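Probable FAD-dependent oxidoreductase PA4991 (Pseudomonas aeruginosa PAO1, PDB 5EZ7) binds one FAD per monomer and probably works as an FAD-dependent oxidoreductase of the DAO family, although its physiological substrate is unknown. Local coordinates at residues A[94-99]-A[153-158]; A[241-246]-A[256-261]. All coordinates share one frame; numbering follows the deposited sequence.

Contact 1. Residues A[94-99]-A[153-158]; sequences VRLLSE and IVFDVP
L97 and S98 both face V154 across a classic beta bulge, which interrupts the antiparallel pairing of strand 96-98 with strand 153-155. S98 N gives V154 O a nearly straight bond of 3.2 Å, whereas L97 N reaches the same oxygen at 2.8 Å but only weakly, bent to 127°. V154 N returns a bond to S98 O, and D156 N, at the N-cap position of helix 157-168, bonds to R95 O at 3.0 Å.

L96 and F155 pair closely at the backbone and their side chains start out apart, yet the L96 tip bends back to the ring. Its CB lies near V154 O. CG, turned anti to the carbonyl carbon (chi1 -66°), approaches I153 CG2. Both methyls touch I153 CG2, CD1 at 3.6 Å and CD2 at 3.4 Å, and CD2 alone reaches over the centre of the F155 ring, a CH-pi contact 3.6 Å from the centroid and 11° off the ring normal. V94 CG1 adds an approach at the ring edge, near its plane, and W79 meets the ring edge-to-face, so the phenyl is packed from several directions.

At the corner, L97 CG and CD2 lie next to CA and CB of D156, the residue just before the helix. S98 OG is hydrogen-bonded to A100 O, two residues on. F155 and I153 also bond through their backbones to G51 and I53, which joins the pair to strand 52-53, and the V154 side chain lies about 4 Å from that of I52, an FAD-binding residue. At the exposed R95 the link is a long salt bridge, NE to D156 OD2 at 3.9 Å, with the oxygen over the guanidinium face and no N-H aimed at it.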
loop_
_atom_site.group_PDB
_atom_site.type_symbol
_atom_site.label_atom_id
_atom_site.label_comp_id
_atom_site.label_asym_id
_atom_site.label_seq_id
_atom_site.Cartn_x
_atom_site.Cartn_y
_atom_site.Cartn_z
ATOM N N VAL A 94 -6.030 5.834 14.027
ATOM C CA VAL A 94 -4.892 5.396 13.248
ATOM C C VAL A 94 -3.810 6.483 13.349
ATOM O O VAL A 94 -4.080 7.680 13.269
ATOM C CB VAL A 94 -5.297 5.081 11.792
ATOM C CG1 VAL A 94 -4.079 4.723 10.945
ATOM C CG2 VAL A 94 -6.311 3.931 11.777
ATOM N N ARG A 95 -2.587 6.026 13.552
ATOM C CA ARG A 95 -1.436 6.877 13.693
ATOM C C ARG A 95 -1.032 7.446 12.342
ATOM O O ARG A 95 -0.855 6.702 11.374
ATOM C CB ARG A 95 -0.259 6.080 14.250
ATOM C CG ARG A 95 -0.068 6.069 15.772
ATOM C CD ARG A 95 1.319 5.458 16.127
ATOM N NE ARG A 95 2.445 6.337 15.749
ATOM C CZ ARG A 95 3.754 6.118 16.001
ATOM N NH1 ARG A 95 4.666 7.024 15.618
ATOM N NH2 ARG A 95 4.183 5.009 16.624
ATOM N N LEU A 96 -0.924 8.767 12.283
ATOM C CA LEU A 96 -0.178 9.435 11.243
ATOM C C LEU A 96 1.263 9.616 11.693
ATOM O O LEU A 96 1.525 10.019 12.824
ATOM C CB LEU A 96 -0.734 10.823 11.006
ATOM C CG LEU A 96 -2.130 10.974 10.444
ATOM C CD1 LEU A 96 -2.351 12.461 10.108
ATOM C CD2 LEU A 96 -2.294 10.052 9.239
ATOM N N LEU A 97 2.196 9.330 10.812
ATOM C CA LEU A 97 3.562 9.684 11.086
ATOM C C LEU A 97 3.721 11.213 10.972
ATOM O O LEU A 97 4.392 11.819 11.801
ATOM C CB LEU A 97 4.535 8.900 10.178
ATOM C CG LEU A 97 4.613 7.384 10.460
ATOM C CD1 LEU A 97 5.564 6.678 9.500
ATOM C CD2 LEU A 97 5.011 7.070 11.902
ATOM N N SER A 98 3.054 11.835 9.993
ATOM C CA SER A 98 3.165 13.268 9.793
ATOM C C SER A 98 1.887 13.776 9.216
ATOM O O SER A 98 1.252 13.129 8.378
ATOM C CB SER A 98 4.304 13.582 8.834
ATOM O OG SER A 98 4.549 14.971 8.722
ATOM N N GLU A 99 1.511 14.956 9.668
ATOM C CA GLU A 99 0.291 15.616 9.220
ATOM C C GLU A 99 0.464 16.217 7.833
ATOM O O GLU A 99 -0.498 16.705 7.255
ATOM C CB GLU A 99 -0.044 16.746 10.192
ATOM C CG GLU A 99 -0.301 16.280 11.619
ATOM C CD GLU A 99 -1.759 16.380 12.011
ATOM O OE1 GLU A 99 -2.623 15.969 11.205
ATOM O OE2 GLU A 99 -2.041 16.897 13.122
ATOM N N ILE A 153 -0.519 13.449 3.235
ATOM C CA ILE A 153 -0.481 12.951 4.609
ATOM C C ILE A 153 0.450 11.780 4.595
ATOM O O ILE A 153 0.538 11.092 3.556
ATOM C CB ILE A 153 -1.809 12.286 5.050
ATOM C CG1 ILE A 153 -3.041 13.062 4.646
ATOM C CG2 ILE A 153 -1.855 12.089 6.557
ATOM C CD1 ILE A 153 -4.285 12.180 4.643
ATOM N N VAL A 154 1.063 11.478 5.742
ATOM C CA VAL A 154 1.851 10.241 5.881
ATOM C C VAL A 154 1.372 9.363 7.019
ATOM O O VAL A 154 1.415 9.770 8.170
ATOM C CB VAL A 154 3.335 10.524 6.102
ATOM C CG1 VAL A 154 4.127 9.219 6.099
ATOM C CG2 VAL A 154 3.830 11.500 5.042
ATOM N N PHE A 155 0.981 8.140 6.660
ATOM C CA PHE A 155 0.320 7.193 7.548
ATOM C C PHE A 155 1.363 6.257 8.102
ATOM O O PHE A 155 2.286 5.930 7.411
ATOM C CB PHE A 155 -0.747 6.352 6.792
ATOM C CG PHE A 155 -2.146 6.895 6.886
ATOM C CD1 PHE A 155 -2.518 8.010 6.169
ATOM C CD2 PHE A 155 -3.100 6.296 7.700
ATOM C CE1 PHE A 155 -3.815 8.545 6.258
ATOM C CE2 PHE A 155 -4.391 6.831 7.802
ATOM C CZ PHE A 155 -4.740 7.969 7.090
ATOM N N ASP A 156 1.195 5.838 9.347
ATOM C CA ASP A 156 1.897 4.666 9.903
ATOM C C ASP A 156 1.167 3.437 9.346
ATOM O O ASP A 156 0.081 3.075 9.829
ATOM C CB ASP A 156 1.839 4.670 11.455
ATOM C CG ASP A 156 2.489 3.421 12.094
ATOM O OD1 ASP A 156 3.136 2.652 11.353
ATOM O OD2 ASP A 156 2.372 3.211 13.336
ATOM N N VAL A 157 1.752 2.817 8.334
ATOM C CA VAL A 157 1.076 1.753 7.584
ATOM C C VAL A 157 0.802 0.500 8.418
ATOM O O VAL A 157 -0.305 -0.009 8.397
ATOM C CB VAL A 157 1.770 1.397 6.248
ATOM C CG1 VAL A 157 1.028 0.277 5.543
ATOM C CG2 VAL A 157 1.789 2.619 5.326
ATOM N N PRO A 158 1.790 0.010 9.165
ATOM C CA PRO A 158 1.437 -1.113 10.037
ATOM C C PRO A 158 0.190 -0.866 10.937
ATOM O O PRO A 158 -0.637 -1.764 11.109
ATOM C CB PRO A 158 2.669 -1.299 10.904
ATOM C CG PRO A 158 3.776 -0.519 10.253
ATOM C CD PRO A 158 3.240 0.292 9.122
#

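Contact 2. Residues A[241-246]-A[256-261]; sequences PLYAHC and TVTTHP
A244 and V257 form the firm centre of this contact, an antiparallel hydrogen-bonded pair in which A244 N bonds to V257 O at 2.9 Å and V257 N to A244 O at 2.8 Å. Next to it H245 and T256 stand alongside one another on the same face of the sheet. H245 ND1 and T256 OG1 are 2.8 Å apart in a hydrogen bond at the imidazole edge, in the ring plane, and H101 meets this ring edge-to-face.

Toward P241 the backbone pairing ends and side chains take over. T259 OG1 donates to L242 O at 3.0 Å, while L242 CD2 crosses to V257 CG1 at 3.9 Å. The Y243 ring, with CG anti to the carbonyl carbon (chi1 -55°), runs out along the partner strand until OH makes a weak bond to T259 O. Loosest is the exposed P241, whose CA comes 3.7 Å from T259 OG1.

T258 OG1 is hydrogen-bonded to H260 NE2 and to the side-chain amide of Q50, an FAD-binding residue; T256 O also accepts from that amide. The arrangement is a beta hairpin of strands 244-246 and 255-261 within the large mixed sheet, with its T256 and T258 side near the flavin cofactor.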
loop_
_atom_site.group_PDB
_atom_site.type_symbol
_atom_site.label_atom_id
_atom_site.label_comp_id
_atom_site.label_asym_id
_atom_site.label_seq_id
_atom_site.Cartn_x
_atom_site.Cartn_y
_atom_site.Cartn_z
ATOM N N PRO A 241 12.822 13.983 12.603
ATOM C CA PRO A 241 11.733 13.663 11.670
ATOM C C PRO A 241 11.747 14.538 10.375
ATOM O O PRO A 241 12.023 15.745 10.414
ATOM C CB PRO A 241 10.462 13.886 12.476
ATOM C CG PRO A 241 10.881 14.111 13.886
ATOM C CD PRO A 241 12.344 14.395 13.941
ATOM N N LEU A 242 11.452 13.875 9.266
ATOM C CA LEU A 242 11.454 14.424 7.968
ATOM C C LEU A 242 10.583 13.578 7.019
ATOM O O LEU A 242 10.694 12.302 6.965
ATOM C CB LEU A 242 12.867 14.392 7.458
ATOM C CG LEU A 242 13.115 14.913 6.053
ATOM C CD1 LEU A 242 12.573 16.347 5.848
ATOM C CD2 LEU A 242 14.603 14.812 5.842
ATOM N N TYR A 243 9.737 14.279 6.265
ATOM C CA TYR A 243 8.844 13.655 5.269
ATOM C C TYR A 243 8.858 14.566 4.041
ATOM O O TYR A 243 8.218 15.613 4.061
ATOM C CB TYR A 243 7.428 13.496 5.844
ATOM C CG TYR A 243 7.439 12.727 7.146
ATOM C CD1 TYR A 243 7.690 13.357 8.370
ATOM C CD2 TYR A 243 7.252 11.358 7.151
ATOM C CE1 TYR A 243 7.725 12.620 9.549
ATOM C CE2 TYR A 243 7.296 10.628 8.318
ATOM C CZ TYR A 243 7.537 11.250 9.505
ATOM O OH TYR A 243 7.589 10.465 10.636
ATOM N N ALA A 244 9.613 14.212 2.997
ATOM C CA ALA A 244 9.845 15.162 1.929
ATOM C C ALA A 244 10.307 14.558 0.611
ATOM O O ALA A 244 10.996 13.557 0.597
ATOM C CB ALA A 244 10.847 16.214 2.401
ATOM N N HIS A 245 9.897 15.176 -0.492
ATOM C CA HIS A 245 10.504 14.941 -1.801
ATOM C C HIS A 245 11.598 16.010 -2.007
ATOM O O HIS A 245 11.283 17.189 -1.929
ATOM C CB HIS A 245 9.486 15.120 -2.916
ATOM C CG HIS A 245 8.287 14.234 -2.823
ATOM N ND1 HIS A 245 8.366 12.856 -2.784
ATOM C CD2 HIS A 245 6.967 14.532 -2.857
ATOM C CE1 HIS A 245 7.146 12.350 -2.750
ATOM N NE2 HIS A 245 6.280 13.349 -2.779
ATOM N N CYS A 246 12.854 15.605 -2.245
ATOM C CA CYS A 246 13.928 16.552 -2.620
ATOM C C CYS A 246 13.911 16.686 -4.120
ATOM O O CYS A 246 14.106 15.715 -4.835
ATOM C CB CYS A 246 15.349 16.135 -2.162
ATOM S SG CYS A 246 16.697 17.226 -2.786
ATOM N N THR A 256 13.236 10.697 -1.813
ATOM C CA THR A 256 11.991 10.842 -1.033
ATOM C C THR A 256 12.313 10.286 0.386
ATOM O O THR A 256 12.658 9.114 0.526
ATOM C CB THR A 256 10.767 10.120 -1.740
ATOM O OG1 THR A 256 10.378 10.846 -2.913
ATOM C CG2 THR A 256 9.525 10.045 -0.869
ATOM N N VAL A 257 12.240 11.143 1.408
ATOM C CA VAL A 257 12.492 10.720 2.779
ATOM C C VAL A 257 11.202 10.599 3.579
ATOM O O VAL A 257 10.410 11.522 3.625
ATOM C CB VAL A 257 13.409 11.691 3.553
ATOM C CG1 VAL A 257 13.783 11.123 4.928
ATOM C CG2 VAL A 257 14.679 11.966 2.776
ATOM N N THR A 258 11.045 9.468 4.251
ATOM C CA THR A 258 10.079 9.330 5.349
ATOM C C THR A 258 10.792 8.832 6.607
ATOM O O THR A 258 11.793 8.116 6.520
ATOM C CB THR A 258 8.931 8.396 4.929
ATOM O OG1 THR A 258 9.459 7.183 4.335
ATOM C CG2 THR A 258 8.078 9.114 3.883
ATOM N N THR A 259 10.330 9.272 7.775
ATOM C CA THR A 259 10.916 8.863 9.068
ATOM C C THR A 259 9.997 7.878 9.806
ATOM O O THR A 259 8.813 8.141 9.967
ATOM C CB THR A 259 11.214 10.081 9.959
ATOM O OG1 THR A 259 12.083 10.938 9.238
ATOM C CG2 THR A 259 11.907 9.659 11.313
ATOM N N HIS A 260 10.582 6.783 10.291
ATOM C CA HIS A 260 9.852 5.713 10.964
ATOM C C HIS A 260 10.430 5.389 12.368
ATOM O O HIS A 260 11.503 4.830 12.464
ATOM C CB HIS A 260 9.830 4.497 10.050
ATOM C CG HIS A 260 9.354 4.823 8.657
ATOM N ND1 HIS A 260 8.028 4.721 8.268
ATOM C CD2 HIS A 260 10.020 5.308 7.583
ATOM C CE1 HIS A 260 7.904 5.119 7.017
ATOM N NE2 HIS A 260 9.094 5.483 6.575
ATOM N N PRO A 261 9.709 5.748 13.457
ATOM C CA PRO A 261 10.115 5.367 14.819
ATOM C C PRO A 261 10.276 3.863 15.001
ATOM O O PRO A 261 9.542 3.113 14.410
ATOM C CB PRO A 261 8.951 5.861 15.686
ATOM C CG PRO A 261 8.332 6.960 14.892
ATOM C CD PRO A 261 8.423 6.474 13.485
#

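Contact 1 comes first in the chain and contact 2 later, with their centres about 12 Å apart. They belong to different sheets: residues 94-99 and 153-158 pair in the small antiparallel sheet with strand 52-53, whereas 241-246 and 256-261 form a hairpin inside the large mixed sheet. The two meet directly at the bulge, where L97 CD1 packs 3.4 Å from H260 ND1 and S98 CB lies 3.4 Å from Y243 CD1. The chain turns at L97 and continues into strand 102-105, a neighbour of 244-246, so the segment after the bulge runs from one sheet into the other. Contact 1 bonds to G51 and lies close to I52, and contact 2 bonds to Q50, so both border one FAD-binding run, 50-52.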